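Local coordinates for D,D-dipeptidase/D,D-carboxypeptidase (Enterococcus faecalis, PDB 4MUQ), which probably cleaves D-alanyl-D-alanine peptides with the help of a bound zinc ion, as a D,D-peptidase associated with vancomycin resistance, at residues 89-92 with 93-97; 79-82 with 83-87; 129-133 with 134-138; 154-157 with 158-161. All blocks are in the same frame, centred on the assembly; numbering follows the deposited sequence. Where two conformers were deposited one is given.

Contact 1. Residues 89-92 with 93-97; sequences KDNG and EDFTR. With PE3 (3,6,9,12,15,18,21,24,27,30,33,36,39-tridecaoxahentetracontane-1,41-diol), chain J.
A helix-to-helix junction at a single glycine, where helix 77-91 is followed directly by helix 93-99, brings Asn91 against Phe95 and ties Gly92 to Thr96. Gly92 leaves the first helix with positive phi and stands at the N-cap of the second. Its own carbonyl oxygen is gripped twice by Thr96. The backbone N of Thr96 donates to Gly92 O over 3.1 Å at 159°, the first turn of the new helix, while Thr96 OG1 donates to Gly92 O over 2.7 Å from above the carbonyl plane. The hydroxyl reaches back because OG1 lies beside its own backbone N (chi1 -57°). Ser87, one turn before Asn91, ties the two helices further by bonding to both Thr96 OG1 and Asn91 ND2. Asn91 meets the phenyl ring slantwise: its CB comes to 3.4 Å from Phe95 CD2, with amide and ring planes 57° apart. A water bridges the same pair of residues, donating to Asn91 O (2.7 Å) and accepting from Phe95 N (2.9 Å). The amide one residue earlier, Asp94 N, donates to O40 of a polyethylene glycol molecule (PE3) over 2.6 Å in a nearly straight bond. The Phe95 ring also stacks with Tyr99 of the ligand pocket and touches Ile126, another pocket residue. The arrangement is that of a helix-to-helix junction in which one positive-phi glycine ends the first helix and serves as N-cap of the next.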
loop_
_atom_site.group_PDB
_atom_site.type_symbol
_atom_site.label_atom_id
_atom_site.label_comp_id
_atom_site.label_asym_id
_atom_site.label_seq_id
_atom_site.Cartn_x
_atom_site.Cartn_y
_atom_site.Cartn_z
ATOM N N LYS A 89 -17.546 -17.271 12.410
ATOM C CA LYS A 89 -17.811 -18.413 13.268
ATOM C C LYS A 89 -17.007 -18.388 14.562
ATOM O O LYS A 89 -17.552 -18.656 15.638
ATOM C CB LYS A 89 -17.529 -19.708 12.512
ATOM C CG LYS A 89 -17.895 -20.942 13.295
ATOM C CD LYS A 89 -17.588 -22.206 12.529
ATOM C CE LYS A 89 -17.978 -23.420 13.357
ATOM N NZ LYS A 89 -19.437 -23.480 13.641
ATOM N N ASP A 90 -15.717 -18.077 14.458
ATOM C CA ASP A 90 -14.847 -18.141 15.648
ATOM C C ASP A 90 -14.993 -16.933 16.559
ATOM O O ASP A 90 -15.036 -17.061 17.786
ATOM C CB ASP A 90 -13.378 -18.244 15.230
ATOM C CG ASP A 90 -13.056 -19.538 14.514
ATOM O OD1 ASP A 90 -13.714 -20.556 14.801
ATOM O OD2 ASP A 90 -12.125 -19.496 13.678
ATOM N N ASN A 91 -15.084 -15.766 15.937
ATOM C CA ASN A 91 -14.884 -14.504 16.645
ATOM C C ASN A 91 -16.138 -13.648 16.738
ATOM O O ASN A 91 -16.200 -12.722 17.553
ATOM C CB ASN A 91 -13.774 -13.715 15.964
ATOM C CG ASN A 91 -12.478 -14.485 15.885
ATOM O OD1 ASN A 91 -12.062 -15.117 16.872
ATOM N ND2 ASN A 91 -11.821 -14.426 14.735
ATOM N N GLY A 92 -17.125 -13.946 15.900
ATOM C CA GLY A 92 -18.359 -13.184 15.854
ATOM C C GLY A 92 -18.340 -12.020 14.879
ATOM O O GLY A 92 -17.302 -11.593 14.381
ATOM N N GLU A 93 -19.525 -11.493 14.626
ATOM C CA GLU A 93 -19.755 -10.485 13.606
ATOM C C GLU A 93 -19.064 -9.142 13.892
ATOM O O GLU A 93 -18.448 -8.538 12.999
ATOM C CB GLU A 93 -21.271 -10.321 13.507
ATOM C CG GLU A 93 -21.809 -9.272 12.586
ATOM C CD GLU A 93 -23.317 -9.425 12.427
ATOM O OE1 GLU A 93 -23.959 -9.956 13.366
ATOM O OE2 GLU A 93 -23.848 -9.032 11.366
ATOM N N ASP A 94 -19.152 -8.668 15.131
ATOM C CA ASP A 94 -18.567 -7.369 15.459
ATOM C C ASP A 94 -17.047 -7.365 15.287
ATOM O O ASP A 94 -16.470 -6.454 14.684
ATOM C CB ASP A 94 -18.897 -6.975 16.894
ATOM C CG ASP A 94 -20.361 -6.669 17.102
ATOM O OD1 ASP A 94 -21.067 -6.426 16.099
ATOM O OD2 ASP A 94 -20.797 -6.657 18.274
ATOM N N PHE A 95 -16.397 -8.390 15.833
ATOM C CA PHE A 95 -14.955 -8.519 15.687
ATOM C C PHE A 95 -14.561 -8.613 14.220
ATOM O O PHE A 95 -13.624 -7.954 13.768
ATOM C CB PHE A 95 -14.430 -9.737 16.463
ATOM C CG PHE A 95 -12.941 -9.956 16.310
ATOM C CD1 PHE A 95 -12.051 -9.445 17.255
ATOM C CD2 PHE A 95 -12.432 -10.658 15.223
ATOM C CE1 PHE A 95 -10.682 -9.623 17.094
ATOM C CE2 PHE A 95 -11.082 -10.843 15.054
ATOM C CZ PHE A 95 -10.199 -10.328 15.995
ATOM N N THR A 96 -15.262 -9.466 13.484
ATOM C CA THR A 96 -14.932 -9.681 12.085
ATOM C C THR A 96 -15.051 -8.401 11.261
ATOM O O THR A 96 -14.175 -8.101 10.460
ATOM C CB THR A 96 -15.815 -10.771 11.509
ATOM O OG1 THR A 96 -15.641 -11.958 12.292
ATOM C CG2 THR A 96 -15.454 -11.061 10.060
ATOM N N ARG A 97 -16.118 -7.645 11.475
ATOM C CA ARG A 97 -16.293 -6.395 10.741
ATOM C C ARG A 97 -15.159 -5.408 11.008
ATOM O O ARG A 97 -14.799 -4.622 10.132
ATOM C CB ARG A 97 -17.628 -5.751 11.090
ATOM C CG ARG A 97 -18.814 -6.321 10.341
ATOM C CD ARG A 97 -20.109 -5.648 10.785
ATOM N NE ARG A 97 -20.099 -4.201 10.575
ATOM C CZ ARG A 97 -19.808 -3.301 11.512
ATOM N NH1 ARG A 97 -19.492 -3.690 12.742
ATOM N NH2 ARG A 97 -19.830 -2.008 11.219
HETATM O O40 PE3 J . -20.554 -10.096 16.854
HETATM C C39 PE3 J . -20.728 -9.907 18.262
HETATM C C38 PE3 J . -21.497 -11.015 18.987
HETATM O O37 PE3 J . -20.973 -12.370 18.976
HETATM C C36 PE3 J . -19.647 -12.446 19.527
HETATM C C35 PE3 J . -19.025 -13.841 19.742
HETATM O O34 PE3 J . -18.802 -14.825 18.701
HETATM C C33 PE3 J . -20.003 -15.340 18.120
HETATM C C32 PE3 J . -19.557 -16.354 17.085
HETATM O O31 PE3 J . -18.802 -17.353 17.789
HETATM O O HOH W 1 -17.416 -10.318 17.794
#

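Contact 2. Residues 79-82 with 83-87; sequences EQTA and IYDGS. With LY0 ((2R)-3-[(R)-[(1R)-1-aminoethyl](hydroxy)phosphoryl]-2-methylpropanoic acid), chain C; 2D8 ((2R)-3-[(R)-[(1S)-1-aminoethyl](hydroxy)phosphoryl]-2-methylpropanoic acid), chain D.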
loop_
_atom_site.group_PDB
_atom_site.type_symbol
_atom_site.label_atom_id
_atom_site.label_comp_id
_atom_site.label_asym_id
_atom_site.label_seq_id
_atom_site.Cartn_x
_atom_site.Cartn_y
_atom_site.Cartn_z
ATOM N N GLU A 79 -9.276 -17.168 -0.388
ATOM C CA GLU A 79 -8.619 -17.072 0.915
ATOM C C GLU A 79 -9.270 -16.013 1.798
ATOM O O GLU A 79 -9.526 -16.224 2.993
ATOM C CB GLU A 79 -7.155 -16.699 0.742
ATOM C CG GLU A 79 -6.281 -17.763 0.142
ATOM C CD GLU A 79 -4.868 -17.254 -0.010
ATOM O OE1 GLU A 79 -4.447 -16.995 -1.154
ATOM O OE2 GLU A 79 -4.196 -17.076 1.028
ATOM N N GLN A 80 -9.506 -14.833 1.227
ATOM C CA GLN A 80 -10.091 -13.755 2.007
ATOM C C GLN A 80 -11.508 -14.116 2.474
ATOM O O GLN A 80 -11.913 -13.804 3.606
ATOM C CB GLN A 80 -10.108 -12.462 1.188
ATOM C CG GLN A 80 -10.591 -11.246 1.965
ATOM C CD GLN A 80 -9.586 -10.804 3.016
ATOM O OE1 GLN A 80 -8.403 -11.154 2.947
ATOM N NE2 GLN A 80 -10.052 -10.030 3.992
ATOM N N THR A 81 -12.248 -14.790 1.603
ATOM C CA THR A 81 -13.599 -15.237 1.922
ATOM C C THR A 81 -13.571 -16.247 3.066
ATOM O O THR A 81 -14.363 -16.154 4.027
ATOM C CB THR A 81 -14.270 -15.853 0.684
ATOM O OG1 THR A 81 -14.280 -14.876 -0.374
ATOM C CG2 THR A 81 -15.700 -16.252 0.962
ATOM N N ALA A 82 -12.645 -17.206 2.988
ATOM C CA ALA A 82 -12.498 -18.199 4.060
ATOM C C ALA A 82 -12.125 -17.540 5.387
ATOM O O ALA A 82 -12.637 -17.927 6.444
ATOM C CB ALA A 82 -11.461 -19.256 3.675
ATOM N N ILE A 83 -11.244 -16.549 5.342
ATOM C CA ILE A 83 -10.840 -15.888 6.582
ATOM C C ILE A 83 -12.036 -15.160 7.177
ATOM O O ILE A 83 -12.300 -15.272 8.375
ATOM C CB ILE A 83 -9.670 -14.913 6.372
ATOM C CG1 ILE A 83 -8.395 -15.690 6.051
ATOM C CG2 ILE A 83 -9.468 -14.009 7.601
ATOM C CD1 ILE A 83 -7.306 -14.807 5.463
ATOM N N TYR A 84 -12.770 -14.435 6.339
ATOM C CA TYR A 84 -13.920 -13.665 6.807
ATOM C C TYR A 84 -14.973 -14.597 7.413
ATOM O O TYR A 84 -15.427 -14.392 8.544
ATOM C CB TYR A 84 -14.496 -12.817 5.663
ATOM C CG TYR A 84 -15.499 -11.790 6.123
ATOM C CD1 TYR A 84 -15.111 -10.480 6.356
ATOM C CD2 TYR A 84 -16.838 -12.123 6.315
ATOM C CE1 TYR A 84 -16.022 -9.522 6.784
ATOM C CE2 TYR A 84 -17.753 -11.180 6.761
ATOM C CZ TYR A 84 -17.335 -9.880 6.974
ATOM O OH TYR A 84 -18.253 -8.944 7.410
ATOM N N ASP A 85 -15.357 -15.627 6.661
ATOM C CA ASP A 85 -16.387 -16.545 7.140
ATOM C C ASP A 85 -15.936 -17.335 8.363
ATOM O O ASP A 85 -16.723 -17.588 9.267
ATOM C CB ASP A 85 -16.861 -17.475 6.026
ATOM C CG ASP A 85 -17.663 -16.753 4.980
ATOM O OD1 ASP A 85 -18.304 -15.732 5.309
ATOM O OD2 ASP A 85 -17.644 -17.197 3.813
ATOM N N GLY A 86 -14.657 -17.701 8.403
ATOM C CA GLY A 86 -14.125 -18.397 9.559
ATOM C C GLY A 86 -14.148 -17.521 10.797
ATOM O O GLY A 86 -14.435 -17.998 11.887
ATOM N N SER A 87 -13.877 -16.233 10.611
ATOM C CA SER A 87 -13.895 -15.301 11.723
ATOM C C SER A 87 -15.323 -15.047 12.211
ATOM O O SER A 87 -15.546 -14.865 13.404
ATOM C CB SER A 87 -13.202 -14.006 11.313
ATOM O OG SER A 87 -13.113 -13.106 12.410
HETATM P P LY0 C . -5.704 -8.223 8.251
HETATM C C1 LY0 C . -7.093 -10.406 8.710
HETATM N N1 LY0 C . -6.505 -9.172 10.607
HETATM C C2 LY0 C . -5.983 -9.622 9.378
HETATM C C4 LY0 C . -7.222 -7.245 8.068
HETATM C C5 LY0 C . -7.293 -6.449 6.800
HETATM C C6 LY0 C . -7.729 -7.342 5.650
HETATM C C7 LY0 C . -8.249 -5.289 7.017
HETATM O O31 LY0 C . -5.331 -8.778 6.857
HETATM O O32 LY0 C . -4.470 -7.394 8.737
HETATM O O61 LY0 C . -7.287 -7.073 4.545
HETATM O O62 LY0 C . -8.514 -8.250 5.862
HETATM C C4 2D8 D . -7.221 -7.235 8.065
HETATM C C5 2D8 D . -7.293 -6.445 6.797
HETATM C C6 2D8 D . -7.729 -7.342 5.648
HETATM C C7 2D8 D . -8.250 -5.288 7.015
HETATM N N1 2D8 D . -4.860 -10.233 9.739
HETATM P P 2D8 D . -5.706 -8.215 8.252
HETATM C C1 2D8 D . -7.078 -10.408 8.740
HETATM C C2 2D8 D . -6.049 -9.543 9.441
HETATM O O31 2D8 D . -5.341 -8.793 6.865
HETATM O O32 2D8 D . -4.468 -7.395 8.739
HETATM O O61 2D8 D . -7.287 -7.074 4.544
HETATM O O62 2D8 D . -8.514 -8.250 5.862
#
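Ile83 and Glu79 form the close-packed side of this helical turn, where CG1 of Ile83 lies 3.3 Å from Glu79 O. Ile83 N donates to the same Glu79 O over 2.9 Å. The isoleucine side chain continues beyond the turn onto Arg75 and Phe125. Gln80 faces inward too: its CG is anti to the backbone N (chi1 -175°) and the chain then bends at chi2, which brings NE2 to 3.0 Å from carboxylate oxygen O62 of the bound phosphinate, in either of its two modelled diastereomers. Arg75 bonds to OE1 and Ala101 O accepts from NE2, so both ends of the amide are held and its rotation is fixed. The turn belongs to helix 77-91 of the Hedgehog/D,D-peptidase fold, and the regular i to i+4 pattern includes Tyr84 N to Gln80 O (2.9 Å) and Asp85 N to Thr81 O (2.9 Å, 173°). Toward solvent the packing thins. Thr81 and Asp85 run alongside each other in the same direction, with Thr81 CG2 3.6 Å from Asp85 OD2, while the threonine hydroxyl turns back to Leu77 O. Next to them, Ala82 and Gly86 are joined through the backbone, Gly86 N donating to Ala82 O over 2.8 Å.

Contact 3. Residues 129-133 with 134-138; sequences DFPYD and GICDE
The Phe130 ring has Cys136 over one face: CB sits 3.5 Å from the ring centroid and 9° off the normal, a CH-pi contact. The sulfur stands obliquely over the CD1-CE1 side of the ring, Cys136 SG 3.3 Å from Phe130 CD1, in a Cys sulfur-aromatic contact. The Phe169 ring meets the same phenyl group steeply, and Leu116, Ile68 and Trp167 also touch it. The Tyr132 ring takes Asp137 at a slant, OD1 lying 4.0 Å from CD1 with ring and carboxylate planes 59° apart; Arg140 makes a cation-pi contact with this ring, and the Tyr132 hydroxyl bonds to His164 and Gln150. Pro131 adds to the sulfur's packing, its CD 3.8 Å from Cys136 SG. Together these residues fold the loop after strand 113-118 back on the first turn of helix 134-142, in the half of the fold that carries the zinc site; the Phe130 side chain is about 8 Å from those of the zinc ligands Asp115 and His168. Cys136 SG is directed to the ring by lying beside its backbone N (chi1 -65°). At the start of the helix Asp133 O receives a weak bond from Asp137 N (3.3 Å), and a water donates to Asp133 O (2.7 Å) while accepting from Cys136 N. Asp137 lays its CB against the Tyr132 carbonyl carbon, and its carboxylate is held by salt bridges to Arg140 and Arg141. Arg140 also bonds to the carbonyl oxygens of Phe130 and Pro131, clamping the loop from the next helical turn.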
loop_
_atom_site.group_PDB
_atom_site.type_symbol
_atom_site.label_atom_id
_atom_site.label_comp_id
_atom_site.label_asym_id
_atom_site.label_seq_id
_atom_site.Cartn_x
_atom_site.Cartn_y
_atom_site.Cartn_z
ATOM N N ASP A 129 1.602 -10.516 16.706
ATOM C CA ASP A 129 2.288 -9.587 17.597
ATOM C C ASP A 129 3.355 -8.780 16.855
ATOM O O ASP A 129 4.331 -9.337 16.350
ATOM C CB ASP A 129 2.918 -10.340 18.779
ATOM C CG ASP A 129 3.377 -9.409 19.898
ATOM O OD1 ASP A 129 2.642 -8.447 20.219
ATOM O OD2 ASP A 129 4.469 -9.645 20.458
ATOM N N PHE A 130 3.164 -7.466 16.807
ATOM C CA PHE A 130 4.130 -6.562 16.179
ATOM C C PHE A 130 4.166 -5.285 17.014
ATOM O O PHE A 130 3.558 -4.274 16.647
ATOM C CB PHE A 130 3.749 -6.280 14.723
ATOM C CG PHE A 130 4.917 -5.897 13.847
ATOM C CD1 PHE A 130 5.901 -6.830 13.542
ATOM C CD2 PHE A 130 5.030 -4.618 13.328
ATOM C CE1 PHE A 130 6.983 -6.483 12.733
ATOM C CE2 PHE A 130 6.109 -4.269 12.525
ATOM C CZ PHE A 130 7.080 -5.198 12.228
ATOM N N PRO A 131 4.868 -5.343 18.150
ATOM C CA PRO A 131 4.805 -4.262 19.143
ATOM C C PRO A 131 5.456 -2.956 18.695
ATOM O O PRO A 131 6.094 -2.869 17.643
ATOM C CB PRO A 131 5.524 -4.853 20.371
ATOM C CG PRO A 131 6.364 -5.970 19.853
ATOM C CD PRO A 131 5.651 -6.499 18.625
ATOM N N TYR A 132 5.255 -1.928 19.512
ATOM C CA TYR A 132 5.802 -0.608 19.254
ATOM C C TYR A 132 7.108 -0.454 20.030
ATOM O O TYR A 132 7.424 0.623 20.547
ATOM C CB TYR A 132 4.787 0.473 19.646
ATOM C CG TYR A 132 3.577 0.524 18.733
ATOM C CD1 TYR A 132 3.555 1.363 17.628
ATOM C CD2 TYR A 132 2.464 -0.287 18.967
ATOM C CE1 TYR A 132 2.468 1.418 16.800
ATOM C CE2 TYR A 132 1.364 -0.241 18.134
ATOM C CZ TYR A 132 1.378 0.608 17.034
ATOM O OH TYR A 132 0.305 0.685 16.184
ATOM N N ASP A 133 7.848 -1.559 20.117
ATOM C CA ASP A 133 9.159 -1.612 20.746
ATOM C C ASP A 133 10.105 -2.458 19.921
ATOM O O ASP A 133 9.672 -3.219 19.055
ATOM C CB ASP A 133 9.060 -2.259 22.123
ATOM C CG ASP A 133 8.174 -1.496 23.047
ATOM O OD1 ASP A 133 8.546 -0.355 23.370
ATOM O OD2 ASP A 133 7.114 -2.031 23.433
ATOM N N GLY A 134 11.395 -2.318 20.193
ATOM C CA GLY A 134 12.401 -3.198 19.626
ATOM C C GLY A 134 12.439 -3.217 18.111
ATOM O O GLY A 134 12.146 -2.216 17.451
ATOM N N ILE A 135 12.791 -4.379 17.572
ATOM C CA ILE A 135 13.016 -4.548 16.143
ATOM C C ILE A 135 11.772 -4.249 15.309
ATOM O O ILE A 135 11.879 -3.700 14.213
ATOM C CB ILE A 135 13.585 -5.964 15.827
ATOM C CG1 ILE A 135 14.089 -6.037 14.386
ATOM C CG2 ILE A 135 12.559 -7.056 16.121
ATOM C CD1 ILE A 135 15.248 -5.095 14.104
ATOM N N CYS A 136 10.593 -4.594 15.824
ATOM C CA CYS A 136 9.360 -4.341 15.089
ATOM C C CYS A 136 9.127 -2.848 14.919
ATOM O O CYS A 136 8.661 -2.394 13.872
ATOM C CB CYS A 136 8.155 -4.981 15.776
ATOM S SG CYS A 136 8.220 -6.773 15.822
ATOM N N ASP A 137 9.465 -2.079 15.949
ATOM C CA ASP A 137 9.315 -0.632 15.854
ATOM C C ASP A 137 10.406 -0.001 14.991
ATOM O O ASP A 137 10.171 1.025 14.348
ATOM C CB ASP A 137 9.286 0.032 17.226
ATOM C CG ASP A 137 8.536 1.346 17.202
ATOM O OD1 ASP A 137 7.414 1.373 16.657
ATOM O OD2 ASP A 137 9.079 2.355 17.697
ATOM N N GLU A 138 11.584 -0.614 14.962
ATOM C CA GLU A 138 12.615 -0.194 14.018
ATOM C C GLU A 138 12.112 -0.352 12.589
ATOM O O GLU A 138 12.304 0.533 11.750
ATOM C CB GLU A 138 13.898 -1.006 14.204
ATOM C CG GLU A 138 14.708 -0.635 15.435
ATOM C CD GLU A 138 16.113 -1.216 15.396
ATOM O OE1 GLU A 138 16.499 -1.902 16.364
ATOM O OE2 GLU A 138 16.834 -0.985 14.400
HETATM O O HOH W 2 9.828 -5.925 18.618
#

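Contact 4. Residues 154-157 with 158-161; sequences RDKE and EITG. With PE3 (3,6,9,12,15,18,21,24,27,30,33,36,39-tridecaoxahentetracontane-1,41-diol), chain H.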
loop_
_atom_site.group_PDB
_atom_site.type_symbol
_atom_site.label_atom_id
_atom_site.label_comp_id
_atom_site.label_asym_id
_atom_site.label_seq_id
_atom_site.Cartn_x
_atom_site.Cartn_y
_atom_site.Cartn_z
ATOM N N ARG A 154 -4.912 3.645 15.251
ATOM C CA ARG A 154 -6.001 3.837 16.198
ATOM C C ARG A 154 -6.742 5.159 15.961
ATOM O O ARG A 154 -7.973 5.211 16.036
ATOM C CB ARG A 154 -5.487 3.751 17.643
ATOM C CG ARG A 154 -6.578 3.871 18.695
ATOM C CD ARG A 154 -6.008 3.713 20.095
ATOM N NE ARG A 154 -4.904 4.645 20.312
ATOM C CZ ARG A 154 -4.104 4.639 21.370
ATOM N NH1 ARG A 154 -4.275 3.745 22.324
ATOM N NH2 ARG A 154 -3.124 5.534 21.463
ATOM N N ASP A 155 -6.008 6.234 15.671
ATOM C CA ASP A 155 -6.681 7.529 15.523
ATOM C C ASP A 155 -7.425 7.731 14.204
ATOM O O ASP A 155 -8.036 8.783 13.999
ATOM C CB ASP A 155 -5.750 8.719 15.805
ATOM C CG ASP A 155 -4.621 8.861 14.797
ATOM O OD1 ASP A 155 -4.410 7.963 13.966
ATOM O OD2 ASP A 155 -3.919 9.898 14.862
ATOM N N LYS A 156 -7.416 6.719 13.339
ATOM C CA LYS A 156 -8.059 6.827 12.032
ATOM C C LYS A 156 -9.145 5.780 11.818
ATOM O O LYS A 156 -9.628 5.623 10.699
ATOM C CB LYS A 156 -7.027 6.711 10.910
ATOM C CG LYS A 156 -5.801 7.607 11.060
ATOM C CD LYS A 156 -6.121 9.061 10.826
ATOM C CE LYS A 156 -4.845 9.891 10.986
ATOM N NZ LYS A 156 -5.058 11.289 10.590
ATOM N N GLU A 157 -9.536 5.082 12.881
ATOM C CA GLU A 157 -10.512 3.994 12.765
ATOM C C GLU A 157 -11.820 4.399 12.105
ATOM O O GLU A 157 -12.405 3.625 11.344
ATOM C CB GLU A 157 -10.789 3.376 14.136
ATOM C CG GLU A 157 -9.605 2.597 14.688
ATOM C CD GLU A 157 -9.834 2.077 16.087
ATOM O OE1 GLU A 157 -10.847 2.445 16.727
ATOM O OE2 GLU A 157 -8.978 1.307 16.564
ATOM N N GLU A 158 -12.277 5.614 12.371
ATOM C CA GLU A 158 -13.557 6.058 11.836
ATOM C C GLU A 158 -13.499 6.310 10.334
ATOM O O GLU A 158 -14.514 6.206 9.641
ATOM C CB GLU A 158 -14.066 7.286 12.589
ATOM C CG GLU A 158 -14.309 7.009 14.065
ATOM C CD GLU A 158 -15.041 5.696 14.293
ATOM O OE1 GLU A 158 -16.126 5.503 13.701
ATOM O OE2 GLU A 158 -14.525 4.848 15.054
ATOM N N ILE A 159 -12.318 6.614 9.815
ATOM C CA ILE A 159 -12.222 6.797 8.369
ATOM C C ILE A 159 -11.662 5.607 7.592
ATOM O O ILE A 159 -11.969 5.460 6.421
ATOM C CB ILE A 159 -11.508 8.098 7.966
ATOM C CG1 ILE A 159 -10.052 8.076 8.403
ATOM C CG2 ILE A 159 -12.248 9.313 8.521
ATOM C CD1 ILE A 159 -9.290 9.315 7.963
ATOM N N THR A 160 -10.866 4.746 8.227
ATOM C CA THR A 160 -10.432 3.517 7.558
ATOM C C THR A 160 -11.515 2.442 7.634
ATOM O O THR A 160 -11.556 1.535 6.793
ATOM C CB THR A 160 -9.158 2.925 8.178
ATOM O OG1 THR A 160 -9.448 2.516 9.519
ATOM C CG2 THR A 160 -8.014 3.935 8.177
ATOM N N GLY A 161 -12.379 2.528 8.641
ATOM C CA GLY A 161 -13.357 1.487 8.888
ATOM C C GLY A 161 -12.791 0.193 9.460
ATOM O O GLY A 161 -13.509 -0.806 9.511
HETATM O O43 PE3 H . -17.812 6.232 4.962
HETATM C C42 PE3 H . -16.547 5.640 5.271
HETATM C C41 PE3 H . -16.624 4.699 6.487
HETATM O O40 PE3 H . -15.293 4.158 6.668
HETATM C C39 PE3 H . -15.066 3.535 5.405
HETATM C C38 PE3 H . -13.773 2.867 5.087
HETATM O O37 PE3 H . -14.045 2.440 3.748
HETATM O O HOH W 3 -13.318 2.101 16.335
#
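This is a surface contact within a single helical turn, where the loop after strand 148-150 enters the short helix 157-160. Lys156, at the N-cap position, accepts two backbone bonds through its carbonyl oxygen. Thr160 N meets Lys156 O at 2.9 Å, almost in line with the carbonyl bond. Ile159 N reaches the same Lys156 O at 3.0 Å from above the carbonyl plane, with a bent N-H angle of 136°. Ile159 CG1 and Thr160 CG2 each come to 3.4 Å from Lys156 O. Thr160 has its OG1 between the backbone N and the carbonyl carbon (chi1 65°), and the hydroxyl turns forward to Ile162 N, the amide of a ligand-pocket residue. Lys156 O is thus a bifurcated acceptor, i to i+3 and i to i+4, in this single-turn helix, which closes at Gly161, a positive-phi residue whose N donates to Glu157 O over 2.9 Å. Beyond the turn, the lysine amine forms a salt bridge with Glu189 and bonds to Gly184 O, fastening this loop toward helix 187-194. On the outer side Glu157 and Glu158 share a water that donates to Glu157 OE1 (2.5 Å) and, over a longer 3.3 Å, to Glu158 OE2. Glu157 OE1 and Glu158 OE2 stay 4.7 Å apart, and Glu157 OE2 accepts from His164 N. A polyethylene glycol fragment lies against the helix end, its C38 close to Thr160 O.

Contacts 1 and 2 share helix 77-91 and touch directly through Ser87 and Thr96, with centres 10 Å apart; contact 3 stands about 27 Å from each of them, centre to centre. Contacts 2 and 4 are surface turns held mostly by backbone bonds, whereas contacts 1 and 3 are partly buried and add an aromatic ring. The ring chemistry differs: an oblique polar side chain in contact 1, a thiol-bearing one over a face in contact 3. Contact 2 alone bonds to the phosphinate. Glycines mark helix ends in contacts 1 and 4, both lined by polyethylene glycol, and a bridging water joins the two segments in contacts 1, 3 and 4.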